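Long-range contact in extracellular solute-binding protein, family 5 (Chelativorans sp., PDB 6WM6), which binds EDTA and other aminopolycarboxylates in the periplasm, probably to deliver them to an ABC transporter for uptake: residues A[123-137]-A[186-198]. Residues are numbered along the deposited sequence; the frame is centred on the assembly and turned at random.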
loop_
_atom_site.group_PDB
_atom_site.type_symbol
_atom_site.label_atom_id
_atom_site.label_comp_id
_atom_site.label_asym_id
_atom_site.label_seq_id
_atom_site.Cartn_x
_atom_site.Cartn_y
_atom_site.Cartn_z
ATOM N N TRP A 123 14.083 24.106 4.330
ATOM C CA TRP A 123 13.310 23.671 5.491
ATOM C C TRP A 123 12.645 24.881 6.132
ATOM O O TRP A 123 12.966 26.035 5.832
ATOM C CB TRP A 123 14.224 22.938 6.475
ATOM C CG TRP A 123 14.816 21.685 5.929
ATOM C CD1 TRP A 123 16.101 21.499 5.480
ATOM C CD2 TRP A 123 14.151 20.427 5.752
ATOM N NE1 TRP A 123 16.275 20.207 5.051
ATOM C CE2 TRP A 123 15.096 19.527 5.204
ATOM C CE3 TRP A 123 12.856 19.980 6.012
ATOM C CZ2 TRP A 123 14.773 18.210 4.890
ATOM C CZ3 TRP A 123 12.533 18.667 5.716
ATOM C CH2 TRP A 123 13.478 17.805 5.148
ATOM N N SER A 124 11.727 24.617 7.067
ATOM C CA SER A 124 10.905 25.671 7.657
ATOM C C SER A 124 11.692 26.639 8.513
ATOM O O SER A 124 11.154 27.695 8.862
ATOM C CB SER A 124 9.771 25.041 8.465
ATOM O OG SER A 124 10.283 24.087 9.366
ATOM N N ASP A 125 12.915 26.308 8.873
ATOM C CA ASP A 125 13.796 27.221 9.603
ATOM C C ASP A 125 14.720 28.001 8.666
ATOM O O ASP A 125 15.611 28.725 9.147
ATOM C CB ASP A 125 14.609 26.447 10.648
ATOM C CG ASP A 125 15.421 25.295 10.055
ATOM O OD1 ASP A 125 15.505 25.155 8.808
ATOM O OD2 ASP A 125 15.999 24.510 10.858
ATOM N N GLY A 126 14.506 27.901 7.353
ATOM C CA GLY A 126 15.296 28.605 6.372
ATOM C C GLY A 126 16.551 27.895 5.915
ATOM O O GLY A 126 17.210 28.368 4.976
ATOM N N VAL A 127 16.915 26.796 6.549
ATOM C CA VAL A 127 18.106 26.052 6.139
ATOM C C VAL A 127 17.823 25.372 4.800
ATOM O O VAL A 127 16.808 24.663 4.665
ATOM C CB VAL A 127 18.480 25.034 7.216
ATOM C CG1 VAL A 127 19.622 24.147 6.736
ATOM C CG2 VAL A 127 18.855 25.762 8.521
ATOM N N PRO A 128 18.650 25.573 3.774
ATOM C CA PRO A 128 18.366 24.945 2.474
ATOM C C PRO A 128 18.256 23.431 2.582
ATOM O O PRO A 128 18.940 22.784 3.385
ATOM C CB PRO A 128 19.561 25.372 1.610
ATOM C CG PRO A 128 20.059 26.662 2.264
ATOM C CD PRO A 128 19.838 26.456 3.734
ATOM N N ILE A 129 17.387 22.861 1.740
ATOM C CA ILE A 129 17.383 21.413 1.523
ATOM C C ILE A 129 18.551 21.098 0.594
ATOM O O ILE A 129 18.702 21.729 -0.467
ATOM C CB ILE A 129 16.039 20.936 0.942
ATOM C CG1 ILE A 129 14.916 21.286 1.924
ATOM C CG2 ILE A 129 16.095 19.436 0.667
ATOM C CD1 ILE A 129 13.506 20.978 1.406
ATOM N N THR A 130 19.385 20.129 0.986
ATOM C CA THR A 130 20.628 19.889 0.275
ATOM C C THR A 130 20.928 18.389 0.219
ATOM O O THR A 130 20.197 17.553 0.749
ATOM C CB THR A 130 21.848 20.563 0.933
ATOM O OG1 THR A 130 22.103 19.939 2.212
ATOM C CG2 THR A 130 21.645 22.067 1.113
ATOM N N GLY A 131 22.064 18.062 -0.393
ATOM C CA GLY A 131 22.571 16.706 -0.363
ATOM C C GLY A 131 22.768 16.139 1.031
ATOM O O GLY A 131 22.737 14.915 1.190
ATOM N N ASP A 132 22.939 16.991 2.050
ATOM C CA ASP A 132 23.021 16.474 3.414
ATOM C C ASP A 132 21.779 15.648 3.741
ATOM O O ASP A 132 21.838 14.625 4.434
ATOM C CB ASP A 132 23.096 17.606 4.438
ATOM C CG ASP A 132 24.426 18.309 4.475
ATOM O OD1 ASP A 132 25.414 17.839 3.870
ATOM O OD2 ASP A 132 24.484 19.362 5.163
ATOM N N ASP A 133 20.625 16.095 3.253
ATOM C CA ASP A 133 19.381 15.404 3.532
ATOM C C ASP A 133 19.271 14.103 2.739
ATOM O O ASP A 133 18.791 13.093 3.269
ATOM C CB ASP A 133 18.211 16.351 3.248
ATOM C CG ASP A 133 18.319 17.636 4.059
ATOM O OD1 ASP A 133 18.509 17.529 5.293
ATOM O OD2 ASP A 133 18.264 18.737 3.468
ATOM N N PHE A 134 19.713 14.100 1.476
ATOM C CA PHE A 134 19.760 12.853 0.718
ATOM C C PHE A 134 20.707 11.863 1.393
ATOM O O PHE A 134 20.376 10.687 1.538
ATOM C CB PHE A 134 20.209 13.113 -0.732
ATOM C CG PHE A 134 19.120 13.637 -1.639
ATOM C CD1 PHE A 134 18.621 14.920 -1.486
ATOM C CD2 PHE A 134 18.624 12.848 -2.661
ATOM C CE1 PHE A 134 17.620 15.395 -2.333
ATOM C CE2 PHE A 134 17.626 13.314 -3.514
ATOM C CZ PHE A 134 17.133 14.590 -3.340
ATOM N N ILE A 135 21.890 12.324 1.808
ATOM C CA ILE A 135 22.888 11.434 2.391
ATOM C C ILE A 135 22.398 10.853 3.709
ATOM O O ILE A 135 22.551 9.645 3.957
ATOM C CB ILE A 135 24.234 12.178 2.526
ATOM C CG1 ILE A 135 24.821 12.376 1.129
ATOM C CG2 ILE A 135 25.198 11.401 3.399
ATOM C CD1 ILE A 135 25.958 13.374 1.069
ATOM N N TYR A 136 21.791 11.680 4.569
ATOM C CA TYR A 136 21.253 11.155 5.821
ATOM C C TYR A 136 20.233 10.056 5.549
ATOM O O TYR A 136 20.306 8.962 6.126
ATOM C CB TYR A 136 20.635 12.273 6.665
ATOM C CG TYR A 136 19.957 11.780 7.921
ATOM C CD1 TYR A 136 20.683 11.599 9.089
ATOM C CD2 TYR A 136 18.609 11.481 7.943
ATOM C CE1 TYR A 136 20.063 11.142 10.258
ATOM C CE2 TYR A 136 17.985 11.015 9.087
ATOM C CZ TYR A 136 18.717 10.847 10.240
ATOM O OH TYR A 136 18.076 10.379 11.363
ATOM N N PHE A 137 19.274 10.315 4.666
ATOM C CA PHE A 137 18.245 9.310 4.445
ATOM C C PHE A 137 18.831 8.022 3.888
ATOM O O PHE A 137 18.495 6.919 4.347
ATOM C CB PHE A 137 17.160 9.842 3.520
ATOM C CG PHE A 137 15.973 8.927 3.409
ATOM C CD1 PHE A 137 15.260 8.573 4.541
ATOM C CD2 PHE A 137 15.596 8.386 2.197
ATOM C CE1 PHE A 137 14.175 7.734 4.473
ATOM C CE2 PHE A 137 14.494 7.538 2.107
ATOM C CZ PHE A 137 13.783 7.212 3.248
ATOM N N LEU A 186 13.197 6.033 -4.861
ATOM C CA LEU A 186 14.133 6.362 -3.791
ATOM C C LEU A 186 14.006 7.820 -3.361
ATOM O O LEU A 186 13.555 8.674 -4.111
ATOM C CB LEU A 186 15.567 6.096 -4.267
ATOM C CG LEU A 186 15.805 4.663 -4.748
ATOM C CD1 LEU A 186 17.240 4.496 -5.244
ATOM C CD2 LEU A 186 15.522 3.652 -3.648
ATOM N N PHE A 187 14.369 8.102 -2.111
ATOM C CA PHE A 187 14.279 9.460 -1.583
ATOM C C PHE A 187 12.853 10.004 -1.665
ATOM O O PHE A 187 12.640 11.196 -1.907
ATOM C CB PHE A 187 15.286 10.391 -2.270
ATOM C CG PHE A 187 16.676 9.849 -2.269
ATOM C CD1 PHE A 187 17.432 9.849 -1.114
ATOM C CD2 PHE A 187 17.210 9.321 -3.404
ATOM C CE1 PHE A 187 18.720 9.340 -1.100
ATOM C CE2 PHE A 187 18.503 8.807 -3.405
ATOM C CZ PHE A 187 19.239 8.807 -2.241
ATOM N N MET A 188 11.857 9.146 -1.431
ATOM C CA MET A 188 10.473 9.590 -1.453
ATOM C C MET A 188 10.092 10.304 -0.168
ATOM O O MET A 188 9.033 10.949 -0.117
ATOM C CB MET A 188 9.518 8.434 -1.740
ATOM C CG MET A 188 8.101 8.905 -2.071
ATOM S SD MET A 188 7.000 7.640 -2.723
ATOM C CE MET A 188 7.710 7.376 -4.330
ATOM N N PHE A 189 10.899 10.172 0.882
ATOM C CA PHE A 189 10.634 10.811 2.161
ATOM C C PHE A 189 11.963 11.321 2.687
ATOM O O PHE A 189 12.838 10.518 3.032
ATOM C CB PHE A 189 10.007 9.833 3.151
ATOM C CG PHE A 189 8.760 9.174 2.627
ATOM C CD1 PHE A 189 7.548 9.813 2.684
ATOM C CD2 PHE A 189 8.844 7.914 2.070
ATOM C CE1 PHE A 189 6.403 9.192 2.164
ATOM C CE2 PHE A 189 7.697 7.291 1.555
ATOM C CZ PHE A 189 6.496 7.943 1.615
ATOM N N LEU A 190 12.140 12.635 2.730
ATOM C CA LEU A 190 13.366 13.253 3.211
ATOM C C LEU A 190 13.128 13.929 4.556
ATOM O O LEU A 190 12.075 14.527 4.783
ATOM C CB LEU A 190 13.883 14.287 2.200
ATOM C CG LEU A 190 14.359 13.708 0.875
ATOM C CD1 LEU A 190 14.631 14.814 -0.122
ATOM C CD2 LEU A 190 15.614 12.878 1.100
ATOM N N TYR A 191 14.129 13.846 5.435
ATOM C CA TYR A 191 14.092 14.360 6.796
ATOM C C TYR A 191 15.223 15.357 6.998
ATOM O O TYR A 191 16.266 15.285 6.333
ATOM C CB TYR A 191 14.158 13.196 7.800
ATOM C CG TYR A 191 12.951 12.301 7.630
ATOM C CD1 TYR A 191 11.761 12.584 8.296
ATOM C CD2 TYR A 191 12.956 11.226 6.750
ATOM C CE1 TYR A 191 10.635 11.816 8.120
ATOM C CE2 TYR A 191 11.817 10.439 6.566
ATOM C CZ TYR A 191 10.665 10.746 7.259
ATOM O OH TYR A 191 9.503 9.990 7.065
ATOM N N PRO A 192 15.059 16.318 7.921
ATOM C CA PRO A 192 16.073 17.378 8.057
ATOM C C PRO A 192 17.335 16.912 8.778
ATOM O O PRO A 192 17.380 16.817 10.022
ATOM C CB PRO A 192 15.329 18.468 8.837
ATOM C CG PRO A 192 14.311 17.698 9.643
ATOM C CD PRO A 192 13.850 16.601 8.714
ATOM N N ALA A 193 18.389 16.678 7.995
ATOM C CA ALA A 193 19.637 16.153 8.542
ATOM C C ALA A 193 20.240 17.092 9.568
ATOM O O ALA A 193 20.801 16.640 10.567
ATOM C CB ALA A 193 20.636 15.905 7.412
ATOM N N HIS A 194 20.134 18.408 9.353
ATOM C CA HIS A 194 20.749 19.352 10.277
ATOM C C HIS A 194 20.072 19.345 11.630
ATOM O O HIS A 194 20.706 19.734 12.624
ATOM C CB HIS A 194 20.766 20.763 9.684
ATOM C CG HIS A 194 19.421 21.396 9.563
ATOM N ND1 HIS A 194 18.526 21.072 8.563
ATOM C CD2 HIS A 194 18.831 22.364 10.299
ATOM C CE1 HIS A 194 17.437 21.798 8.708
ATOM N NE2 HIS A 194 17.594 22.588 9.751
ATOM N N LEU A 195 18.813 18.943 11.713
ATOM C CA LEU A 195 18.145 18.776 12.994
ATOM C C LEU A 195 18.423 17.400 13.583
ATOM O O LEU A 195 18.709 17.287 14.782
ATOM C CB LEU A 195 16.644 19.040 12.869
ATOM C CG LEU A 195 16.304 20.415 12.316
ATOM C CD1 LEU A 195 14.808 20.620 12.147
ATOM C CD2 LEU A 195 16.859 21.509 13.233
ATOM N N ALA A 196 18.382 16.344 12.771
ATOM C CA ALA A 196 18.663 15.014 13.292
ATOM C C ALA A 196 20.036 14.955 13.948
ATOM O O ALA A 196 20.221 14.271 14.963
ATOM C CB ALA A 196 18.562 13.982 12.169
ATOM N N GLU A 197 21.014 15.669 13.390
ATOM C CA GLU A 197 22.375 15.563 13.923
ATOM C C GLU A 197 22.509 16.161 15.311
ATOM O O GLU A 197 23.525 15.894 15.979
ATOM C CB GLU A 197 23.395 16.157 12.953
ATOM C CG GLU A 197 23.412 17.661 12.843
ATOM C CD GLU A 197 24.399 18.139 11.789
ATOM O OE1 GLU A 197 24.396 19.345 11.461
ATOM O OE2 GLU A 197 25.174 17.298 11.284
ATOM N N LYS A 198 21.537 16.955 15.767
ATOM C CA LYS A 198 21.556 17.494 17.120
ATOM C C LYS A 198 21.032 16.504 18.148
ATOM O O LYS A 198 21.030 16.822 19.345
ATOM C CB LYS A 198 20.673 18.746 17.202
ATOM C CG LYS A 198 21.085 19.855 16.256
ATOM C CD LYS A 198 20.145 21.038 16.369
ATOM C CE LYS A 198 20.487 22.112 15.355
ATOM N NZ LYS A 198 19.617 23.311 15.506
HETATM O O HOH W 1 16.834 12.857 5.259
HETATM O O HOH W 2 19.613 19.605 6.521
#
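Asp133 and Ala193 bring the two backbones to within 5.1 Å between CA atoms, where the first turn of helix 131-141 meets the start of the short helix 193-196. Here, in a family 5 periplasmic solute-binding protein, the carboxylate that completes a capping box at one helix start also reaches the start of another. Asp133 OD2 closes the box on Thr130 N and also accepts Trp123 NE1, the two donors reaching it from opposite faces of the carboxylate plane. Asp133 OD1 crosses to the second helix and accepts from Ala193 N at 2.8 Å, nearly in line with the C-O bond.

Trp123 lies between Ile129 CG1 on one face and Pro192 on the other, with Pro192 CB 3.8 Å from the centroid of the six-membered ring in a CH-pi contact. With an alanine here the indole NE1 is gone, and Asp133 OD2, keeping Thr130 N but not its second donor, would probably be less firmly held, with a gap opened beside Pro192. Beyond the helix start, Phe134 CD2 sits over the face of Phe187, the planes inclined at 44°, while Leu190 CD1 touches Phe134 CE1 at 3.8 Å. Phe137, its CG swung anti to the backbone N (chi1 -172°), lays its ring over Phe189 O, a buried carbonyl with no hydrogen-bonding partner. Tyr136 meets Ala193 CB with its own CB and Ala196 CB with the CZ end of its ring, its hydroxyl bonded to Ser205 of helix 202-212.

At the more exposed end, Val127 CG1 covers one face of His194 and Leu195 CG the other. Water 2 links His194 N and ND1 to Asp133 OD1, and at the far side of the imidazole His194 NE2 donates in the ring plane to the syn lone pair of Asp125 OD2, 2.7 Å away and nearly straight at 169°.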